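Local coordinates for protein homoserine dehydrogenase (Thermoplasma acidophilum, PDB 3ING) that probably catalyses the NADPH-dependent interconversion of aspartate semialdehyde and homoserine, a step toward threonine and methionine, at residues Ser173-Tyr177 with Asp194-Ile200; Asn248-Glu254 with Val265-Leu271. One frame throughout, in Å; residues are numbered along the deposited sequence.

Contact 1. Residues Ser173-Tyr177 with Asp194-Ile200; sequences STINY and DAIKKGI. With NDP (NADPH dihydro-nicotinamide-adenine-dinucleotide phosphate), chain C.
The ring of Tyr-177 meets Lys-198 over one face and Asp-194 at its edge. Lys-198 CE lies 4.2 Å from the centroid of the Tyr-177 ring, 20° off its normal, a CH-pi contact, and the ammonium beyond it makes an off-centre cation-pi approach, NZ sitting nearest the CE1 side. A bend at chi3 folds the end of the lysine back over the tyrosine. In the ring plane, Asp-194 CB stands 3.5 Å from Tyr-177 OH, while its carboxylate is engaged by Arg-186 in a salt bridge. Tyr-177 reaches across because its CG is anti to the backbone N (chi1 -170°), which also brings CD2 to 4.2 Å from Ala-195 CB. Without the ring, as with an alanine here, the Lys-198 ammonium, which also pairs with Asp-283, is likely to lose its aromatic partner, and a gap to open beside Ala-195. Nearer the cofactor, Ile-200 CG1 lies 3.4 Å from Thr-174 OG1. One water joins the backbones, accepting from Thr-174 N and donating to Ile-200 O. Behind this shell, Ala-195 O receives Gly-199 N and Ile-200 N from opposite faces of its plane, and Gly-199 takes positive phi as the C-prime residue of a Schellman motif ending helix 188-198. The turn presents Gly-199 O to the NADPH carboxamide, whose N7N donates to it at 2.9 Å and 159°; Asn-14 ND2 is bonded to the same oxygen. The contact thus packs two helices at the nicotinamide end of the NADPH pocket.

Contact 2. Residues Asn248-Glu254 with Val265-Leu271; sequences NDRLVTE and VSRIISL
Asn-248 and Leu-271 are joined by two bonds: Leu-271 N donates to the backbone oxygen of Asn-248, and Asn-248 ND2 returns a bond of 2.8 Å to Leu-271 O. The acceptor lies near the amide plane of Asn-248, whose CG sits between the backbone N and the carbonyl carbon (chi1 64°), a turn that brings ND2 to Leu-271 O. At Asp-249, Ser-270 OG donates to carboxylate atom OD1, though at 2.4 Å the distance is too short to be taken at face value; OD2 is taken by the backbone N of Asn-246. Arg-250 pairs with Ile-269 through both backbone bonds, and its CG rests 3.6 Å from Leu-271 CD1, the two side chains crossing at about a right angle. Farther out, the guanidinium curls back so that NH1 bonds to Asp-249 O. These strands, 249-258 and 261-270, form an antiparallel beta hairpin at one margin of the chain's five-stranded sheet, with strand 164-170 on the other side of 249-258. Leu-251 sets CD2 3.9 Å from Ile-268 CG1 on the face that helices 173-183 and 212-226 cover. On the other face Val-252 CB meets Ile-269 CD1 at 3.7 Å. Thr-253 OG1 and Ser-266 OG, 2.9 Å apart, share a hydrogen bond on the helix-covered side, where Ala-214 touches both residues. Glu-254 forms a salt bridge with Arg-267, which approaches side-on, NE at 2.9 Å and NH2 at 3.0 Å, both to OE1 and from the same face of the carboxylate, whose plane is turned 46° from the guanidinium. Ile-269 CD1 lies over the centre of that guanidinium, backing it with an apolar methyl.

How the contacts relate
Both contacts are partly buried and share helix 173-183, which packs against helix 188-198 in contact 1 and lies on the hairpin sheet of contact 2. They touch directly: Asn-176 OD1 probably accepts from Leu-251 N at 2.8 Å, and Ile-175 packs on Leu-251. Contact 1 has no clear direct hydrogen bond between its segments and relies on an aromatic face, small apolar contacts and a water, with one end at the cofactor. Contact 2 buries more than twice the surface and is held by regular backbone bonding, with polar pairs among its apolar contacts; its residues Arg-267 and Ser-270 are exposed on the outermost strand of the sheet within the chain.

Contact 1. Residues Ser173-Tyr177 with Asp194-Ile200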
loop_
_atom_site.group_PDB
_atom_site.type_symbol
_atom_site.label_atom_id
_atom_site.label_comp_id
_atom_site.label_asym_id
_atom_site.label_seq_id
_atom_site.Cartn_x
_atom_site.Cartn_y
_atom_site.Cartn_z
ATOM N N SER A 173 -15.964 -3.819 10.939
ATOM C CA SER A 173 -15.793 -3.077 12.186
ATOM C C SER A 173 -16.792 -3.425 13.271
ATOM O O SER A 173 -16.429 -4.042 14.302
ATOM C CB SER A 173 -15.883 -1.584 11.919
ATOM O OG SER A 173 -14.811 -1.128 11.137
ATOM N N THR A 174 -18.052 -3.057 13.032
ATOM C CA THR A 174 -19.083 -3.125 14.087
ATOM C C THR A 174 -19.171 -4.490 14.789
ATOM O O THR A 174 -19.195 -4.552 16.029
ATOM C CB THR A 174 -20.454 -2.629 13.578
ATOM O OG1 THR A 174 -20.325 -1.271 13.208
ATOM C CG2 THR A 174 -21.575 -2.761 14.685
ATOM N N ILE A 175 -19.158 -5.583 14.027
ATOM C CA ILE A 175 -19.236 -6.924 14.659
ATOM C C ILE A 175 -18.037 -7.143 15.567
ATOM O O ILE A 175 -18.153 -7.690 16.652
ATOM C CB ILE A 175 -19.403 -8.066 13.603
ATOM C CG1 ILE A 175 -19.739 -9.405 14.288
ATOM C CG2 ILE A 175 -18.196 -8.138 12.656
ATOM C CD1 ILE A 175 -20.393 -10.462 13.381
ATOM N N ASN A 176 -16.873 -6.659 15.160
ATOM C CA ASN A 176 -15.689 -6.851 15.961
ATOM C C ASN A 176 -15.687 -5.984 17.230
ATOM O O ASN A 176 -15.321 -6.422 18.313
ATOM C CB ASN A 176 -14.442 -6.649 15.103
ATOM C CG ASN A 176 -13.966 -7.940 14.500
ATOM O OD1 ASN A 176 -13.456 -8.809 15.222
ATOM N ND2 ASN A 176 -14.166 -8.109 13.175
ATOM N N TYR A 177 -16.148 -4.754 17.073
ATOM C CA TYR A 177 -16.276 -3.803 18.158
ATOM C C TYR A 177 -17.243 -4.367 19.162
ATOM O O TYR A 177 -17.017 -4.317 20.404
ATOM C CB TYR A 177 -16.802 -2.492 17.560
ATOM C CG TYR A 177 -16.795 -1.285 18.451
ATOM C CD1 TYR A 177 -15.608 -0.692 18.821
ATOM C CD2 TYR A 177 -17.981 -0.690 18.870
ATOM C CE1 TYR A 177 -15.586 0.443 19.625
ATOM C CE2 TYR A 177 -17.969 0.435 19.668
ATOM C CZ TYR A 177 -16.761 1.001 20.035
ATOM O OH TYR A 177 -16.682 2.149 20.789
ATOM N N ASP A 194 -22.359 3.317 20.821
ATOM C CA ASP A 194 -21.034 3.797 20.503
ATOM C C ASP A 194 -20.673 3.621 19.035
ATOM O O ASP A 194 -20.045 4.497 18.474
ATOM C CB ASP A 194 -19.966 3.107 21.331
ATOM C CG ASP A 194 -19.945 3.584 22.768
ATOM O OD1 ASP A 194 -20.410 4.710 23.019
ATOM O OD2 ASP A 194 -19.467 2.817 23.618
ATOM N N ALA A 195 -21.007 2.476 18.436
ATOM C CA ALA A 195 -20.715 2.271 17.001
ATOM C C ALA A 195 -21.413 3.311 16.095
ATOM O O ALA A 195 -20.840 3.796 15.122
ATOM C CB ALA A 195 -21.083 0.839 16.568
ATOM N N ILE A 196 -22.663 3.638 16.426
ATOM C CA ILE A 196 -23.430 4.648 15.713
ATOM C C ILE A 196 -22.779 6.010 15.909
ATOM O O ILE A 196 -22.636 6.756 14.960
ATOM C CB ILE A 196 -24.931 4.646 16.149
ATOM C CG1 ILE A 196 -25.597 3.327 15.712
ATOM C CG2 ILE A 196 -25.657 5.830 15.586
ATOM C CD1 ILE A 196 -27.008 3.153 16.176
ATOM N N LYS A 197 -22.380 6.325 17.136
ATOM C CA LYS A 197 -21.670 7.571 17.422
ATOM C C LYS A 197 -20.376 7.678 16.632
ATOM O O LYS A 197 -20.098 8.727 16.083
ATOM C CB LYS A 197 -21.394 7.698 18.919
ATOM C CG LYS A 197 -22.609 8.120 19.706
ATOM C CD LYS A 197 -22.378 8.025 21.227
ATOM C CE LYS A 197 -23.585 8.610 21.981
ATOM N NZ LYS A 197 -23.485 8.476 23.472
ATOM N N LYS A 198 -19.603 6.600 16.544
ATOM C CA LYS A 198 -18.418 6.587 15.714
ATOM C C LYS A 198 -18.722 6.686 14.219
ATOM O O LYS A 198 -17.899 7.174 13.432
ATOM C CB LYS A 198 -17.615 5.298 15.942
ATOM C CG LYS A 198 -16.955 5.173 17.288
ATOM C CD LYS A 198 -15.650 4.310 17.239
ATOM C CE LYS A 198 -15.812 2.954 16.544
ATOM N NZ LYS A 198 -14.601 2.022 16.756
ATOM N N GLY A 199 -19.896 6.215 13.825
ATOM C CA GLY A 199 -20.318 6.278 12.436
ATOM C C GLY A 199 -19.994 5.043 11.636
ATOM O O GLY A 199 -20.096 5.094 10.413
ATOM N N ILE A 200 -19.666 3.936 12.314
ATOM C CA ILE A 200 -19.232 2.706 11.658
ATOM C C ILE A 200 -20.356 1.674 11.441
ATOM O O ILE A 200 -20.157 0.748 10.705
ATOM C CB ILE A 200 -18.064 1.972 12.424
ATOM C CG1 ILE A 200 -18.499 1.539 13.821
ATOM C CG2 ILE A 200 -16.744 2.856 12.449
ATOM C CD1 ILE A 200 -17.517 0.559 14.620
HETATM P PA NDP C . -25.649 6.445 5.718
HETATM O O1A NDP C . -25.101 7.321 6.770
HETATM O O2A NDP C . -26.918 5.746 6.032
HETATM O O5B NDP C . -25.895 7.284 4.365
HETATM C C5B NDP C . -26.518 6.787 3.198
HETATM C C4B NDP C . -26.800 7.923 2.228
HETATM O O4B NDP C . -27.508 7.474 1.101
HETATM C C3B NDP C . -27.719 8.988 2.841
HETATM O O3B NDP C . -27.513 10.250 2.226
HETATM C C2B NDP C . -29.080 8.478 2.511
HETATM O O2B NDP C . -30.079 9.459 2.495
HETATM C C1B NDP C . -28.830 8.010 1.102
HETATM N N9A NDP C . -29.749 6.988 0.615
HETATM C C8A NDP C . -30.417 5.995 1.276
HETATM N N7A NDP C . -31.101 5.262 0.341
HETATM C C5A NDP C . -30.858 5.788 -0.869
HETATM C C6A NDP C . -31.329 5.421 -2.113
HETATM N N6A NDP C . -31.895 4.230 -2.295
HETATM N N1A NDP C . -30.880 6.159 -3.149
HETATM C C2A NDP C . -30.052 7.254 -3.006
HETATM N N3A NDP C . -29.566 7.633 -1.769
HETATM C C4A NDP C . -29.999 6.865 -0.727
HETATM O O3 NDP C . -24.545 5.362 5.283
HETATM P PN NDP C . -22.952 5.504 5.445
HETATM O O1N NDP C . -22.574 5.180 6.854
HETATM O O2N NDP C . -22.569 6.821 4.849
HETATM O O5D NDP C . -22.387 4.295 4.520
HETATM C C5D NDP C . -22.559 4.480 3.114
HETATM C C4D NDP C . -22.009 3.260 2.383
HETATM O O4D NDP C . -20.639 3.156 2.697
HETATM C C3D NDP C . -22.627 1.956 2.810
HETATM O O3D NDP C . -22.944 1.098 1.708
HETATM C C2D NDP C . -21.597 1.342 3.738
HETATM O O2D NDP C . -21.659 -0.058 3.775
HETATM C C1D NDP C . -20.311 1.843 3.125
HETATM N N1N NDP C . -19.183 1.836 4.039
HETATM C C2N NDP C . -19.267 2.529 5.218
HETATM C C3N NDP C . -18.305 2.417 6.211
HETATM C C7N NDP C . -18.389 3.306 7.394
HETATM O O7N NDP C . -17.188 3.732 7.917
HETATM N N7N NDP C . -19.542 3.774 7.851
HETATM C C4N NDP C . -16.942 1.802 5.911
HETATM C C5N NDP C . -16.946 1.106 4.579
HETATM C C6N NDP C . -18.031 1.165 3.708
HETATM P P2B NDP C . -30.368 10.446 3.726
HETATM O O1X NDP C . -31.644 11.085 3.252
HETATM O O2X NDP C . -29.158 11.372 4.049
HETATM O O3X NDP C . -30.597 9.522 4.880
HETATM O O HOH W 1 -19.754 -2.120 10.422
#

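Contact 2. Residues Asn248-Glu254 with Val265-Leu271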
loop_
_atom_site.group_PDB
_atom_site.type_symbol
_atom_site.label_atom_id
_atom_site.label_comp_id
_atom_site.label_asym_id
_atom_site.label_seq_id
_atom_site.Cartn_x
_atom_site.Cartn_y
_atom_site.Cartn_z
ATOM N N ASN A 248 -9.656 -12.438 23.485
ATOM C CA ASN A 248 -8.941 -12.651 22.233
ATOM C C ASN A 248 -9.803 -13.127 21.040
ATOM O O ASN A 248 -9.277 -13.470 19.989
ATOM C CB ASN A 248 -7.737 -13.581 22.459
ATOM C CG ASN A 248 -8.128 -14.974 22.889
ATOM O OD1 ASN A 248 -9.163 -15.168 23.536
ATOM N ND2 ASN A 248 -7.280 -15.965 22.554
ATOM N N ASP A 249 -11.125 -13.040 21.172
ATOM C CA ASP A 249 -12.025 -13.398 20.082
ATOM C C ASP A 249 -12.194 -12.217 19.121
ATOM O O ASP A 249 -12.436 -11.069 19.548
ATOM C CB ASP A 249 -13.432 -13.777 20.589
ATOM C CG ASP A 249 -13.467 -15.095 21.349
ATOM O OD1 ASP A 249 -12.574 -15.943 21.176
ATOM O OD2 ASP A 249 -14.416 -15.266 22.129
ATOM N N ARG A 250 -12.087 -12.542 17.841
ATOM C CA ARG A 250 -12.272 -11.621 16.740
ATOM C C ARG A 250 -13.017 -12.333 15.610
ATOM O O ARG A 250 -12.896 -13.570 15.430
ATOM C CB ARG A 250 -10.939 -11.142 16.212
ATOM C CG ARG A 250 -10.006 -10.493 17.220
ATOM C CD ARG A 250 -10.448 -9.102 17.625
ATOM N NE ARG A 250 -9.396 -8.510 18.449
ATOM C CZ ARG A 250 -9.259 -8.725 19.745
ATOM N NH1 ARG A 250 -10.099 -9.509 20.409
ATOM N NH2 ARG A 250 -8.300 -8.122 20.400
ATOM N N LEU A 251 -13.784 -11.550 14.852
ATOM C CA LEU A 251 -14.445 -12.039 13.648
ATOM C C LEU A 251 -13.448 -11.819 12.504
ATOM O O LEU A 251 -13.232 -10.701 12.015
ATOM C CB LEU A 251 -15.785 -11.324 13.422
ATOM C CG LEU A 251 -16.726 -11.836 12.312
ATOM C CD1 LEU A 251 -16.269 -11.455 10.913
ATOM C CD2 LEU A 251 -16.953 -13.371 12.430
ATOM N N VAL A 252 -12.827 -12.907 12.089
ATOM C CA VAL A 252 -11.779 -12.869 11.083
ATOM C C VAL A 252 -12.303 -13.372 9.748
ATOM O O VAL A 252 -12.978 -14.398 9.673
ATOM C CB VAL A 252 -10.575 -13.765 11.519
ATOM C CG1 VAL A 252 -9.489 -13.811 10.445
ATOM C CG2 VAL A 252 -9.980 -13.263 12.890
ATOM N N THR A 253 -11.989 -12.622 8.707
ATOM C CA THR A 253 -12.350 -12.948 7.345
ATOM C C THR A 253 -11.104 -13.482 6.642
ATOM O O THR A 253 -10.059 -12.785 6.566
ATOM C CB THR A 253 -12.891 -11.729 6.588
ATOM O OG1 THR A 253 -14.066 -11.228 7.239
ATOM C CG2 THR A 253 -13.261 -12.100 5.136
ATOM N N GLU A 254 -11.219 -14.712 6.141
ATOM C CA GLU A 254 -10.131 -15.388 5.401
ATOM C C GLU A 254 -10.513 -15.791 3.955
ATOM O O GLU A 254 -11.639 -16.271 3.673
ATOM C CB GLU A 254 -9.708 -16.648 6.122
ATOM C CG GLU A 254 -9.449 -16.499 7.615
ATOM C CD GLU A 254 -9.204 -17.842 8.286
ATOM O OE1 GLU A 254 -10.186 -18.633 8.438
ATOM O OE2 GLU A 254 -8.032 -18.092 8.639
ATOM N N VAL A 265 -14.264 -17.343 4.024
ATOM C CA VAL A 265 -14.865 -17.684 5.307
ATOM C C VAL A 265 -14.664 -16.620 6.388
ATOM O O VAL A 265 -13.521 -16.278 6.690
ATOM C CB VAL A 265 -14.227 -18.969 5.879
ATOM C CG1 VAL A 265 -14.760 -19.234 7.285
ATOM C CG2 VAL A 265 -14.458 -20.156 4.973
ATOM N N SER A 266 -15.755 -16.164 7.012
ATOM C CA SER A 266 -15.697 -15.219 8.143
ATOM C C SER A 266 -16.150 -15.969 9.414
ATOM O O SER A 266 -17.217 -16.578 9.453
ATOM C CB SER A 266 -16.573 -14.008 7.884
ATOM O OG SER A 266 -16.078 -13.288 6.756
ATOM N N ARG A 267 -15.338 -15.954 10.452
ATOM C CA ARG A 267 -15.650 -16.789 11.607
ATOM C C ARG A 267 -15.066 -16.179 12.870
ATOM O O ARG A 267 -14.148 -15.405 12.815
ATOM C CB ARG A 267 -15.128 -18.210 11.378
ATOM C CG ARG A 267 -13.629 -18.329 11.197
ATOM C CD ARG A 267 -13.213 -19.776 10.818
ATOM N NE ARG A 267 -11.797 -19.891 10.438
ATOM C CZ ARG A 267 -10.835 -20.424 11.204
ATOM N NH1 ARG A 267 -11.096 -20.919 12.407
ATOM N NH2 ARG A 267 -9.585 -20.479 10.763
ATOM N N ILE A 268 -15.626 -16.526 14.014
ATOM C CA ILE A 268 -15.096 -16.028 15.267
ATOM C C ILE A 268 -13.933 -16.925 15.690
ATOM O O ILE A 268 -14.095 -18.124 15.811
ATOM C CB ILE A 268 -16.183 -15.901 16.366
ATOM C CG1 ILE A 268 -17.155 -14.769 16.019
ATOM C CG2 ILE A 268 -15.520 -15.607 17.675
ATOM C CD1 ILE A 268 -18.461 -14.759 16.812
ATOM N N ILE A 269 -12.758 -16.337 15.898
ATOM C CA ILE A 269 -11.566 -17.065 16.251
ATOM C C ILE A 269 -10.920 -16.465 17.498
ATOM O O ILE A 269 -10.848 -15.245 17.638
ATOM C CB ILE A 269 -10.479 -16.959 15.155
ATOM C CG1 ILE A 269 -11.023 -17.238 13.762
ATOM C CG2 ILE A 269 -9.368 -17.948 15.432
ATOM C CD1 ILE A 269 -9.925 -17.235 12.696
ATOM N N SER A 270 -10.393 -17.321 18.366
ATOM C CA SER A 270 -9.609 -16.873 19.512
ATOM C C SER A 270 -8.165 -16.821 19.074
ATOM O O SER A 270 -7.516 -17.853 18.915
ATOM C CB SER A 270 -9.753 -17.824 20.694
ATOM O OG SER A 270 -11.067 -17.763 21.196
ATOM N N LEU A 271 -7.657 -15.611 18.913
ATOM C CA LEU A 271 -6.329 -15.416 18.358
ATOM C C LEU A 271 -5.214 -15.591 19.372
ATOM O O LEU A 271 -5.375 -15.304 20.558
ATOM C CB LEU A 271 -6.229 -14.014 17.757
ATOM C CG LEU A 271 -7.203 -13.712 16.614
ATOM C CD1 LEU A 271 -7.084 -12.263 16.186
ATOM C CD2 LEU A 271 -6.960 -14.658 15.419
#